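Local coordinates for hypothetical protein TT1662 (Thermus thermophilus, PDB 1UFO) that adopts the alpha/beta hydrolase fold and probably acts as a hydrolase, although its substrate is not established, at residues A56-P60 / G87-A92; G139-L144 / Y159-T165; L133-G137 / H217-M223; M1-T5 / A48-F52. All coordinates share one frame; numbering follows the deposited sequence.

Along the chain the order is contact 4, contact 1, then contact 3 with contact 2 nested inside the loop it closes. The first two adjoin in sequence: 48-52 leads into strand 52-56, whose last residue begins 56-60, yet their centres lie 23 Å apart. Contacts 2 and 3 adjoin likewise, 133-137 running into 139-144 with centres 20 Å apart. Contacts 3 and 4 both reach the central mixed sheet. Contacts 2 and 4 are the most distant pair, 36 Å between centres and on opposite sides of the chain's centre. The probable catalytic histidine lies in contact 3, whereas contact 4 packs the N-terminal edge strand on the turn before strand 52-56.

Contact 1 of 4, residues A56-P60 / G87-A92; sequences AFDAP and GFKEEA
F57 and F88 meet as an offset edge-to-face pair: the CE1 edge of F88 points at one face of F57, near the rim, with the ring centroids 5.1 Å apart and the planes 81° from each other. A59 covers a face of F88 with its methyl, A59 CB standing 3.4 Å from the ring centroid and only 4° off the ring normal, a CH-pi contact over the centre. At the edge of F57, in its plane, the carboxylate of E91 brings OE1 to 3.4 Å from F57 CE1. P60 closes the far end of the cluster, with its CD 4.0 Å from F88 CB and 3.6 Å from E91 OE1.

The first torsion of F57 (chi1 63°) sets CG between the backbone N and the carbonyl carbon, which turns the ring toward helix 77-103, where F57 CZ lies 3.9 Å from A92 CB. An alanine in place of F88 is likely to leave the A59 methyl and the F57 face without their aromatic partner and open a gap between the loop and the helix. Further out, L28 and L30 of strand 25-30 pack on F57, H31 meets the F88 ring, and V118 of helix 114-124 touches F88. R65 forms a salt bridge with E91 OE2 and also donates to D58 O, so one guanidinium ties the helix to the loop.

The contact joins the loop after strand 52-56 to helix 77-103 mainly by aromatic and apolar packing. E91 OE1 lies in the plane of the F57 ring beside its CE1 hydrogen, an arrangement consistent with a weakly favourable electrostatic term, while R65 probably balances the carboxylate's charge.

Contact 2 of 4, residues G139-L144 / Y159-T165; sequences GFPMKL and YQAPPAT
P141 leans its CB-CG edge over one face of the Y159 ring, P141 CG lying 3.6 Å from the ring centroid and 13° off the ring normal in a CH-pi contact. The phenol reaches past the proline: Y159 OH donates to M142 O at 2.8 Å, tilted somewhat out of the carbonyl plane. Beside it L144 CD1 comes obliquely to 3.9 Å from Y159 CZ. A phenylalanine at Y159 would probably keep the CH-pi contact with P141 but leave the M142 carbonyl without this donor, losing the bond that ties it to the end of helix 153-160.

F140 is held differently. Its CG is anti to the carbonyl carbon (chi1 -71°), which swings the ring toward 162-165, where three aliphatic groups meet it obliquely: F140 CD2 is 3.5 Å from P162 CB, F140 CE1 is 3.8 Å from A164 CB, and F140 CE2 is 3.6 Å from T165 CG2. T165 is itself fixed, because both its OG1 and its backbone N donate to P162 O. Next to the ring the two backbones join directly, A164 N donating to G139 O at 3.2 Å with an N-H...O angle of 158°.

The two segments bracket the excursion that follows strand 132-135 and contains helix 153-160, a position where alpha/beta hydrolases often carry a cap insertion. Helix 188-198 flanks F140, with K193 in cation-pi contact, while Y82 of helix 77-103 touches P141 and helix 114-124 packs against P141 and P163.

Contact 3 of 4, residues L133-G137 / H217-M223; sequences LAFIG and HTLTPLM
The loop bearing H217, probably the histidine of a Ser-His-Asp triad, rests on I136, just past the C-terminal end of strand 132-135. I136 CD1 stands over the centre of the imidazole, 3.9 Å from its centroid and 6° off the ring normal. I136 puts CG1 between its backbone N and carbonyl carbon (chi1 69°) and then extends, which carries CD1 over that face. I136 O also approaches the imidazole, 3.2 Å from H217 CE1, while the I136 CG2 branch lies 3.4 Å from T218 O.

The ring nitrogens of H217 are engaged outside the two segments, ND1 with D183 and NE2 with S113, which sits on the probable nucleophile elbow. This matches the alpha/beta hydrolase arrangement, in which the histidine loop follows the last strand of the sheet, here 207-212.

Two residues on, L219 lays CD1 over a face of F135, 3.7 Å from the ring centroid, with L219 CG 3.5 Å from F135 CD2. M223, deposited as selenomethionine, comes to the same ring with CB 4.1 Å from F135 CE2 and sets SE 4.0 Å from I136 CG2. T220 N-caps the helix that begins at P221, its OG1 accepting from M223 N at 3.1 Å, 167° at the hydrogen.

Contact 4 of 4, residues M1-T5 / A48-F52; sequences MRVRT and AERGF
A48 O, approached across the contact by M1 CG at 3.9 Å, accepts a backbone hydrogen bond from G51 N at 2.8 Å, which closes the turn leading into strand 52-56. In this alpha/beta hydrolase fold the turn packs against the start of strand 3-10, an outermost strand of the central sheet, so the contact joins the beginning of that edge strand to the turn before strand 52-56.

M1, deposited as selenomethionine, folds over the turn. Its CG is anti to the backbone N (chi1 174°) and the chain then bends at both later torsions; CB lies 3.5 Å from E49 O and the terminal methyl CE 3.7 Å from G51 CA. The residue also touches a crystal neighbour, and this conformer may owe something to the lattice. G51 has a positive phi of 114°, where a CB would jam against the carbonyl O of R50.

R18 of the neighbouring strand 13-20 touches both V3 and A48 and forms a salt bridge with E49 OE2, a charged link flanking the apolar contact. The backbone of G51 pairs with K24, and R50, bridged to E232, packs on R50 of the second subunit.

V3 has CG1 anti to its own N (chi1 180°), which directs both methyls at the turn: V3 CG1 sits 3.9 Å and V3 CG2 4.2 Å from A48 CB.

Contact 1 of 4, residues A56-P60 / G87-A92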
loop_
_atom_site.group_PDB
_atom_site.type_symbol
_atom_site.label_atom_id
_atom_site.label_comp_id
_atom_site.label_asym_id
_atom_site.label_seq_id
_atom_site.Cartn_x
_atom_site.Cartn_y
_atom_site.Cartn_z
ATOM N N ALA A 56 16.049 13.824 -10.907
ATOM C CA ALA A 56 16.942 13.280 -9.867
ATOM C C ALA A 56 18.306 13.888 -10.064
ATOM O O ALA A 56 18.717 14.143 -11.206
ATOM C CB ALA A 56 17.018 11.765 -10.013
ATOM N N PHE A 57 19.002 14.173 -8.974
ATOM C CA PHE A 57 20.357 14.652 -9.122
ATOM C C PHE A 57 21.217 13.905 -8.132
ATOM O O PHE A 57 20.694 13.273 -7.184
ATOM C CB PHE A 57 20.443 16.164 -8.926
ATOM C CG PHE A 57 20.052 16.654 -7.528
ATOM C CD1 PHE A 57 21.051 16.910 -6.568
ATOM C CD2 PHE A 57 18.691 16.832 -7.175
ATOM C CE1 PHE A 57 20.691 17.360 -5.255
ATOM C CE2 PHE A 57 18.322 17.286 -5.880
ATOM C CZ PHE A 57 19.337 17.549 -4.926
ATOM N N ASP A 58 22.545 13.922 -8.360
ATOM C CA ASP A 58 23.438 13.207 -7.462
ATOM C C ASP A 58 23.669 13.961 -6.148
ATOM O O ASP A 58 23.852 15.174 -6.138
ATOM C CB ASP A 58 24.812 13.017 -8.135
ATOM C CG ASP A 58 24.782 12.030 -9.268
ATOM O OD1 ASP A 58 25.510 12.256 -10.286
ATOM O OD2 ASP A 58 24.052 11.032 -9.162
ATOM N N ALA A 59 23.693 13.213 -5.059
ATOM C CA ALA A 59 23.960 13.829 -3.747
ATOM C C ALA A 59 25.440 14.151 -3.635
ATOM O O ALA A 59 26.249 13.649 -4.393
ATOM C CB ALA A 59 23.573 12.807 -2.641
ATOM N N PRO A 60 25.768 14.988 -2.692
ATOM C CA PRO A 60 27.206 15.292 -2.526
ATOM C C PRO A 60 27.953 13.987 -2.362
ATOM O O PRO A 60 27.480 13.024 -1.715
ATOM C CB PRO A 60 27.243 16.116 -1.251
ATOM C CG PRO A 60 25.943 16.798 -1.207
ATOM C CD PRO A 60 24.924 15.750 -1.755
ATOM N N GLY A 87 23.462 18.298 3.034
ATOM C CA GLY A 87 23.819 18.977 1.784
ATOM C C GLY A 87 22.762 18.644 0.743
ATOM O O GLY A 87 22.252 19.501 -0.011
ATOM N N PHE A 88 22.440 17.369 0.706
ATOM C CA PHE A 88 21.441 16.864 -0.279
ATOM C C PHE A 88 20.074 17.547 -0.028
ATOM O O PHE A 88 19.345 17.924 -0.991
ATOM C CB PHE A 88 21.323 15.323 -0.109
ATOM C CG PHE A 88 20.703 14.575 -1.295
ATOM C CD1 PHE A 88 20.636 15.112 -2.546
ATOM C CD2 PHE A 88 20.347 13.244 -1.097
ATOM C CE1 PHE A 88 20.242 14.304 -3.666
ATOM C CE2 PHE A 88 19.964 12.414 -2.164
ATOM C CZ PHE A 88 19.917 12.928 -3.457
ATOM N N LYS A 89 19.688 17.736 1.249
ATOM C CA LYS A 89 18.464 18.422 1.593
ATOM C C LYS A 89 18.441 19.842 1.053
ATOM O O LYS A 89 17.451 20.268 0.441
ATOM C CB LYS A 89 18.329 18.493 3.152
ATOM C CG LYS A 89 17.102 19.282 3.606
ATOM C CD LYS A 89 17.301 19.976 4.957
ATOM C CE LYS A 89 18.319 21.078 4.804
ATOM N NZ LYS A 89 18.364 21.943 6.016
ATOM N N GLU A 90 19.517 20.599 1.311
ATOM C CA GLU A 90 19.501 22.028 0.932
ATOM C C GLU A 90 19.418 22.155 -0.578
ATOM O O GLU A 90 18.707 23.038 -1.074
ATOM C CB GLU A 90 20.741 22.688 1.535
ATOM C CG GLU A 90 20.863 24.158 1.335
ATOM C CD GLU A 90 21.390 24.486 -0.076
ATOM O OE1 GLU A 90 21.082 25.615 -0.485
ATOM O OE2 GLU A 90 22.116 23.687 -0.720
ATOM N N GLU A 91 20.125 21.285 -1.281
ATOM C CA GLU A 91 20.118 21.296 -2.772
ATOM C C GLU A 91 18.738 20.899 -3.286
ATOM O O GLU A 91 18.202 21.490 -4.231
ATOM C CB GLU A 91 21.147 20.299 -3.343
ATOM C CG GLU A 91 22.576 20.808 -3.070
ATOM C CD GLU A 91 23.615 19.761 -3.193
ATOM O OE1 GLU A 91 23.275 18.574 -3.338
ATOM O OE2 GLU A 91 24.819 20.152 -3.144
ATOM N N ALA A 92 18.151 19.856 -2.674
ATOM C CA ALA A 92 16.875 19.382 -3.160
ATOM C C ALA A 92 15.803 20.430 -3.029
ATOM O O ALA A 92 14.935 20.547 -3.884
ATOM C CB ALA A 92 16.464 18.112 -2.331
#

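Contact 2 of 4, residues G139-L144 / Y159-T165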
loop_
_atom_site.group_PDB
_atom_site.type_symbol
_atom_site.label_atom_id
_atom_site.label_comp_id
_atom_site.label_asym_id
_atom_site.label_seq_id
_atom_site.Cartn_x
_atom_site.Cartn_y
_atom_site.Cartn_z
ATOM N N GLY A 139 12.447 8.308 9.395
ATOM C CA GLY A 139 12.511 9.708 9.806
ATOM C C GLY A 139 13.462 9.967 10.987
ATOM O O GLY A 139 13.527 11.083 11.482
ATOM N N PHE A 140 14.137 8.927 11.432
ATOM C CA PHE A 140 15.136 9.020 12.443
ATOM C C PHE A 140 16.441 8.594 11.836
ATOM O O PHE A 140 16.488 7.709 10.984
ATOM C CB PHE A 140 14.874 8.063 13.619
ATOM C CG PHE A 140 13.707 8.464 14.477
ATOM C CD1 PHE A 140 12.376 8.141 14.135
ATOM C CD2 PHE A 140 13.939 9.208 15.621
ATOM C CE1 PHE A 140 11.307 8.594 14.953
ATOM C CE2 PHE A 140 12.894 9.649 16.428
ATOM C CZ PHE A 140 11.584 9.360 16.114
ATOM N N PRO A 141 17.560 9.200 12.307
ATOM C CA PRO A 141 18.877 8.813 11.801
ATOM C C PRO A 141 19.210 7.442 12.376
ATOM O O PRO A 141 18.597 7.011 13.341
ATOM C CB PRO A 141 19.823 9.884 12.323
ATOM C CG PRO A 141 19.181 10.264 13.644
ATOM C CD PRO A 141 17.646 10.274 13.314
HETATM N N MSE A 142 20.085 6.747 11.682
HETATM C CA MSE A 142 20.433 5.412 12.128
HETATM C C MSE A 142 20.922 5.349 13.540
HETATM O O MSE A 142 21.471 6.277 14.117
HETATM C CB MSE A 142 21.497 4.807 11.194
HETATM C CG MSE A 142 22.885 5.480 11.333
HETATM SE SE MSE A 142 24.181 4.699 10.109
HETATM C CE MSE A 142 23.964 5.874 8.686
ATOM N N LYS A 143 20.716 4.189 14.132
ATOM C CA LYS A 143 21.238 3.981 15.469
ATOM C C LYS A 143 22.745 4.189 15.378
ATOM O O LYS A 143 23.384 3.644 14.498
ATOM C CB LYS A 143 20.872 2.550 15.870
ATOM C CG LYS A 143 19.470 2.254 15.331
ATOM C CD LYS A 143 18.691 1.145 16.042
ATOM C CE LYS A 143 17.719 0.443 15.025
ATOM N NZ LYS A 143 18.478 -0.263 13.993
ATOM N N LEU A 144 23.315 4.919 16.342
ATOM C CA LEU A 144 24.739 5.240 16.329
ATOM C C LEU A 144 25.600 4.052 16.710
ATOM O O LEU A 144 25.571 3.630 17.855
ATOM C CB LEU A 144 25.013 6.417 17.279
ATOM C CG LEU A 144 26.310 7.118 16.917
ATOM C CD1 LEU A 144 26.148 7.916 15.664
ATOM C CD2 LEU A 144 26.724 8.070 18.092
ATOM N N TYR A 159 20.457 14.304 15.671
ATOM C CA TYR A 159 20.251 13.270 16.679
ATOM C C TYR A 159 19.496 13.830 17.881
ATOM O O TYR A 159 18.672 13.181 18.492
ATOM C CB TYR A 159 21.615 12.653 17.086
ATOM C CG TYR A 159 22.079 11.542 16.191
ATOM C CD1 TYR A 159 22.822 11.788 15.015
ATOM C CD2 TYR A 159 21.684 10.208 16.446
ATOM C CE1 TYR A 159 23.158 10.765 14.114
ATOM C CE2 TYR A 159 22.016 9.190 15.553
ATOM C CZ TYR A 159 22.746 9.452 14.386
ATOM O OH TYR A 159 23.004 8.501 13.481
ATOM N N GLN A 160 19.749 15.092 18.195
ATOM C CA GLN A 160 19.051 15.724 19.276
ATOM C C GLN A 160 17.568 15.912 18.974
ATOM O O GLN A 160 16.715 15.782 19.866
ATOM C CB GLN A 160 19.699 17.077 19.536
ATOM C CG GLN A 160 19.295 17.693 20.826
ATOM C CD GLN A 160 18.671 19.043 20.620
ATOM O OE1 GLN A 160 17.601 19.186 19.976
ATOM N NE2 GLN A 160 19.318 20.063 21.174
ATOM N N ALA A 161 17.254 16.264 17.720
ATOM C CA ALA A 161 15.873 16.509 17.326
ATOM C C ALA A 161 15.650 15.934 15.911
ATOM O O ALA A 161 15.693 16.644 14.923
ATOM C CB ALA A 161 15.538 18.035 17.331
ATOM N N PRO A 162 15.486 14.603 15.810
ATOM C CA PRO A 162 15.263 13.969 14.497
ATOM C C PRO A 162 14.040 14.612 13.813
ATOM O O PRO A 162 13.085 15.045 14.482
ATOM C CB PRO A 162 14.966 12.517 14.864
ATOM C CG PRO A 162 15.803 12.339 16.156
ATOM C CD PRO A 162 15.549 13.615 16.884
ATOM N N PRO A 163 14.037 14.645 12.466
ATOM C CA PRO A 163 12.878 15.249 11.802
ATOM C C PRO A 163 11.541 14.655 12.181
ATOM O O PRO A 163 10.570 15.408 12.302
ATOM C CB PRO A 163 13.161 15.071 10.283
ATOM C CG PRO A 163 14.225 13.987 10.258
ATOM C CD PRO A 163 15.048 14.143 11.512
ATOM N N ALA A 164 11.458 13.341 12.342
ATOM C CA ALA A 164 10.140 12.766 12.666
ATOM C C ALA A 164 9.609 13.153 14.025
ATOM O O ALA A 164 8.459 12.845 14.325
ATOM C CB ALA A 164 10.152 11.236 12.533
ATOM N N THR A 165 10.460 13.800 14.832
ATOM C CA THR A 165 9.967 14.279 16.160
ATOM C C THR A 165 9.383 15.688 16.033
ATOM O O THR A 165 8.921 16.265 17.057
ATOM C CB THR A 165 11.088 14.315 17.223
ATOM O OG1 THR A 165 12.056 15.309 16.864
ATOM C CG2 THR A 165 11.769 12.942 17.316
#

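Contact 3 of 4, residues L133-G137 / H217-M223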
loop_
_atom_site.group_PDB
_atom_site.type_symbol
_atom_site.label_atom_id
_atom_site.label_comp_id
_atom_site.label_asym_id
_atom_site.label_seq_id
_atom_site.Cartn_x
_atom_site.Cartn_y
_atom_site.Cartn_z
ATOM N N LEU A 133 6.842 10.015 -1.109
ATOM C CA LEU A 133 7.030 8.554 -0.996
ATOM C C LEU A 133 8.377 8.362 -0.299
ATOM O O LEU A 133 9.405 8.867 -0.726
ATOM C CB LEU A 133 7.118 7.870 -2.385
ATOM C CG LEU A 133 5.907 8.164 -3.286
ATOM C CD1 LEU A 133 6.155 7.413 -4.618
ATOM C CD2 LEU A 133 4.614 7.575 -2.673
ATOM N N ALA A 134 8.375 7.622 0.823
ATOM C CA ALA A 134 9.598 7.340 1.557
ATOM C C ALA A 134 9.797 5.826 1.446
ATOM O O ALA A 134 9.146 5.019 2.125
ATOM C CB ALA A 134 9.406 7.774 3.063
ATOM N N PHE A 135 10.732 5.456 0.542
ATOM C CA PHE A 135 10.998 4.063 0.311
ATOM C C PHE A 135 12.168 3.588 1.180
ATOM O O PHE A 135 13.144 4.296 1.324
ATOM C CB PHE A 135 11.458 3.846 -1.119
ATOM C CG PHE A 135 10.413 4.069 -2.150
ATOM C CD1 PHE A 135 10.305 5.312 -2.813
ATOM C CD2 PHE A 135 9.559 3.008 -2.561
ATOM C CE1 PHE A 135 9.392 5.490 -3.846
ATOM C CE2 PHE A 135 8.653 3.180 -3.586
ATOM C CZ PHE A 135 8.551 4.432 -4.257
ATOM N N ILE A 136 11.996 2.404 1.765
ATOM C CA ILE A 136 13.045 1.716 2.548
ATOM C C ILE A 136 13.862 2.623 3.475
ATOM O O ILE A 136 15.083 2.560 3.545
ATOM C CB ILE A 136 13.975 0.858 1.575
ATOM C CG1 ILE A 136 14.850 1.756 0.660
ATOM C CG2 ILE A 136 13.039 -0.105 0.755
ATOM C CD1 ILE A 136 15.759 0.781 -0.264
ATOM N N GLY A 137 13.132 3.422 4.234
ATOM C CA GLY A 137 13.779 4.407 5.073
ATOM C C GLY A 137 13.076 4.743 6.359
ATOM O O GLY A 137 12.167 4.035 6.795
ATOM N N HIS A 217 16.061 -4.546 1.941
ATOM C CA HIS A 217 16.444 -3.153 1.655
ATOM C C HIS A 217 16.678 -2.863 0.145
ATOM O O HIS A 217 17.804 -2.537 -0.354
ATOM C CB HIS A 217 17.689 -2.818 2.540
ATOM C CG HIS A 217 17.946 -1.364 2.598
ATOM N ND1 HIS A 217 17.148 -0.516 3.313
ATOM C CD2 HIS A 217 18.912 -0.610 2.028
ATOM C CE1 HIS A 217 17.640 0.722 3.202
ATOM N NE2 HIS A 217 18.712 0.691 2.438
ATOM N N THR A 218 15.584 -3.026 -0.599
ATOM C CA THR A 218 15.544 -2.728 -2.023
ATOM C C THR A 218 14.177 -2.136 -2.378
ATOM O O THR A 218 13.175 -2.441 -1.771
ATOM C CB THR A 218 15.789 -3.957 -2.947
ATOM O OG1 THR A 218 14.679 -4.831 -2.869
ATOM C CG2 THR A 218 17.015 -4.713 -2.476
ATOM N N LEU A 219 14.185 -1.295 -3.416
ATOM C CA LEU A 219 12.970 -0.621 -3.858
ATOM C C LEU A 219 12.421 -1.568 -4.905
ATOM O O LEU A 219 12.836 -1.595 -6.053
ATOM C CB LEU A 219 13.345 0.760 -4.435
ATOM C CG LEU A 219 12.154 1.767 -4.533
ATOM C CD1 LEU A 219 12.660 3.176 -4.804
ATOM C CD2 LEU A 219 11.140 1.355 -5.559
ATOM N N THR A 220 11.465 -2.402 -4.503
ATOM C CA THR A 220 10.934 -3.455 -5.410
ATOM C C THR A 220 9.927 -2.916 -6.399
ATOM O O THR A 220 9.295 -1.870 -6.182
ATOM C CB THR A 220 10.183 -4.574 -4.641
ATOM O OG1 THR A 220 9.016 -3.985 -4.030
ATOM C CG2 THR A 220 11.050 -5.137 -3.567
ATOM N N PRO A 221 9.697 -3.632 -7.480
ATOM C CA PRO A 221 8.729 -3.170 -8.471
ATOM C C PRO A 221 7.348 -3.069 -7.843
ATOM O O PRO A 221 6.624 -2.151 -8.218
ATOM C CB PRO A 221 8.718 -4.248 -9.551
ATOM C CG PRO A 221 10.233 -4.773 -9.519
ATOM C CD PRO A 221 10.456 -4.833 -7.935
ATOM N N LEU A 222 6.992 -3.967 -6.920
ATOM C CA LEU A 222 5.651 -3.848 -6.288
ATOM C C LEU A 222 5.564 -2.535 -5.445
ATOM O O LEU A 222 4.558 -1.830 -5.486
ATOM C CB LEU A 222 5.342 -5.052 -5.385
ATOM C CG LEU A 222 3.969 -4.965 -4.703
ATOM C CD1 LEU A 222 2.773 -4.834 -5.677
ATOM C CD2 LEU A 222 3.773 -6.224 -3.836
HETATM N N MSE A 223 6.616 -2.212 -4.689
HETATM C CA MSE A 223 6.634 -0.938 -3.967
HETATM C C MSE A 223 6.486 0.214 -4.953
HETATM O O MSE A 223 5.757 1.141 -4.696
HETATM C CB MSE A 223 7.976 -0.808 -3.221
HETATM C CG MSE A 223 8.104 -1.628 -1.920
HETATM SE SE MSE A 223 9.873 -1.402 -1.260
HETATM C CE MSE A 223 10.001 -3.111 -0.269
#

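Contact 4 of 4, residues M1-T5 / A48-F52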
loop_
_atom_site.group_PDB
_atom_site.type_symbol
_atom_site.label_atom_id
_atom_site.label_comp_id
_atom_site.label_asym_id
_atom_site.label_seq_id
_atom_site.Cartn_x
_atom_site.Cartn_y
_atom_site.Cartn_z
HETATM N N MSE A 1 3.032 6.557 -24.472
HETATM C CA MSE A 1 3.593 7.894 -24.048
HETATM C C MSE A 1 5.065 7.990 -24.438
HETATM O O MSE A 1 5.879 7.156 -24.073
HETATM C CB MSE A 1 3.389 8.012 -22.507
HETATM C CG MSE A 1 4.045 9.274 -21.841
HETATM SE SE MSE A 1 2.848 10.762 -22.053
HETATM C CE MSE A 1 1.887 10.861 -20.471
ATOM N N ARG A 2 5.431 8.983 -25.238
ATOM C CA ARG A 2 6.821 9.111 -25.586
ATOM C C ARG A 2 7.474 9.707 -24.341
ATOM O O ARG A 2 6.854 10.509 -23.651
ATOM C CB ARG A 2 6.982 10.025 -26.799
ATOM C CG ARG A 2 6.077 9.576 -27.940
ATOM C CD ARG A 2 6.071 10.585 -29.060
ATOM N NE ARG A 2 7.383 10.928 -29.602
ATOM C CZ ARG A 2 7.502 11.834 -30.573
ATOM N NH1 ARG A 2 6.402 12.408 -31.026
ATOM N NH2 ARG A 2 8.680 12.159 -31.089
ATOM N N VAL A 3 8.663 9.225 -24.024
ATOM C CA VAL A 3 9.438 9.695 -22.859
ATOM C C VAL A 3 10.849 9.899 -23.323
ATOM O O VAL A 3 11.419 9.060 -24.050
ATOM C CB VAL A 3 9.492 8.621 -21.726
ATOM C CG1 VAL A 3 10.303 9.158 -20.557
ATOM C CG2 VAL A 3 8.126 8.292 -21.299
ATOM N N ARG A 4 11.487 10.984 -22.912
ATOM C CA ARG A 4 12.848 11.167 -23.329
ATOM C C ARG A 4 13.672 11.559 -22.125
ATOM O O ARG A 4 13.159 12.153 -21.206
ATOM C CB ARG A 4 12.969 12.240 -24.381
ATOM C CG ARG A 4 12.580 13.583 -23.866
ATOM C CD ARG A 4 12.355 14.520 -25.022
ATOM N NE ARG A 4 13.431 14.498 -26.010
ATOM C CZ ARG A 4 14.687 14.862 -25.775
ATOM N NH1 ARG A 4 15.611 14.819 -26.735
ATOM N NH2 ARG A 4 15.024 15.268 -24.563
ATOM N N THR A 5 14.942 11.238 -22.167
ATOM C CA THR A 5 15.821 11.539 -21.093
ATOM C C THR A 5 16.684 12.699 -21.430
ATOM O O THR A 5 17.221 12.762 -22.539
ATOM C CB THR A 5 16.700 10.319 -20.805
ATOM O OG1 THR A 5 15.830 9.255 -20.426
ATOM C CG2 THR A 5 17.730 10.599 -19.651
ATOM N N ALA A 48 7.039 7.749 -15.496
ATOM C CA ALA A 48 7.053 8.739 -16.587
ATOM C C ALA A 48 5.970 8.415 -17.589
ATOM O O ALA A 48 5.242 9.329 -18.081
ATOM C CB ALA A 48 8.432 8.795 -17.185
ATOM N N GLU A 49 5.782 7.113 -17.844
ATOM C CA GLU A 49 4.724 6.714 -18.797
ATOM C C GLU A 49 3.318 7.094 -18.377
ATOM O O GLU A 49 2.379 7.212 -19.201
ATOM C CB GLU A 49 4.842 5.190 -19.030
ATOM C CG GLU A 49 6.114 4.776 -19.632
ATOM C CD GLU A 49 7.311 4.670 -18.690
ATOM O OE1 GLU A 49 7.198 4.941 -17.483
ATOM O OE2 GLU A 49 8.392 4.315 -19.172
ATOM N N ARG A 50 3.103 7.323 -17.076
ATOM C CA ARG A 50 1.833 7.695 -16.507
ATOM C C ARG A 50 1.723 9.228 -16.463
ATOM O O ARG A 50 0.687 9.784 -16.093
ATOM C CB ARG A 50 1.784 7.087 -15.105
ATOM C CG ARG A 50 0.522 6.950 -14.415
ATOM C CD ARG A 50 -0.316 5.846 -15.083
ATOM N NE ARG A 50 0.030 4.465 -14.761
ATOM C CZ ARG A 50 -0.471 3.733 -13.748
ATOM N NH1 ARG A 50 -1.352 4.229 -12.870
ATOM N NH2 ARG A 50 -0.182 2.431 -13.690
ATOM N N GLY A 51 2.806 9.934 -16.812
ATOM C CA GLY A 51 2.691 11.385 -16.862
ATOM C C GLY A 51 3.527 12.136 -15.822
ATOM O O GLY A 51 3.441 13.372 -15.726
ATOM N N PHE A 52 4.343 11.442 -15.040
ATOM C CA PHE A 52 5.205 12.156 -14.064
ATOM C C PHE A 52 6.540 12.525 -14.673
ATOM O O PHE A 52 7.239 11.670 -15.257
ATOM C CB PHE A 52 5.425 11.258 -12.815
ATOM C CG PHE A 52 4.180 11.111 -12.000
ATOM C CD1 PHE A 52 3.180 10.213 -12.362
ATOM C CD2 PHE A 52 3.985 11.934 -10.868
ATOM C CE1 PHE A 52 1.999 10.143 -11.600
ATOM C CE2 PHE A 52 2.835 11.861 -10.130
ATOM C CZ PHE A 52 1.819 10.943 -10.506
#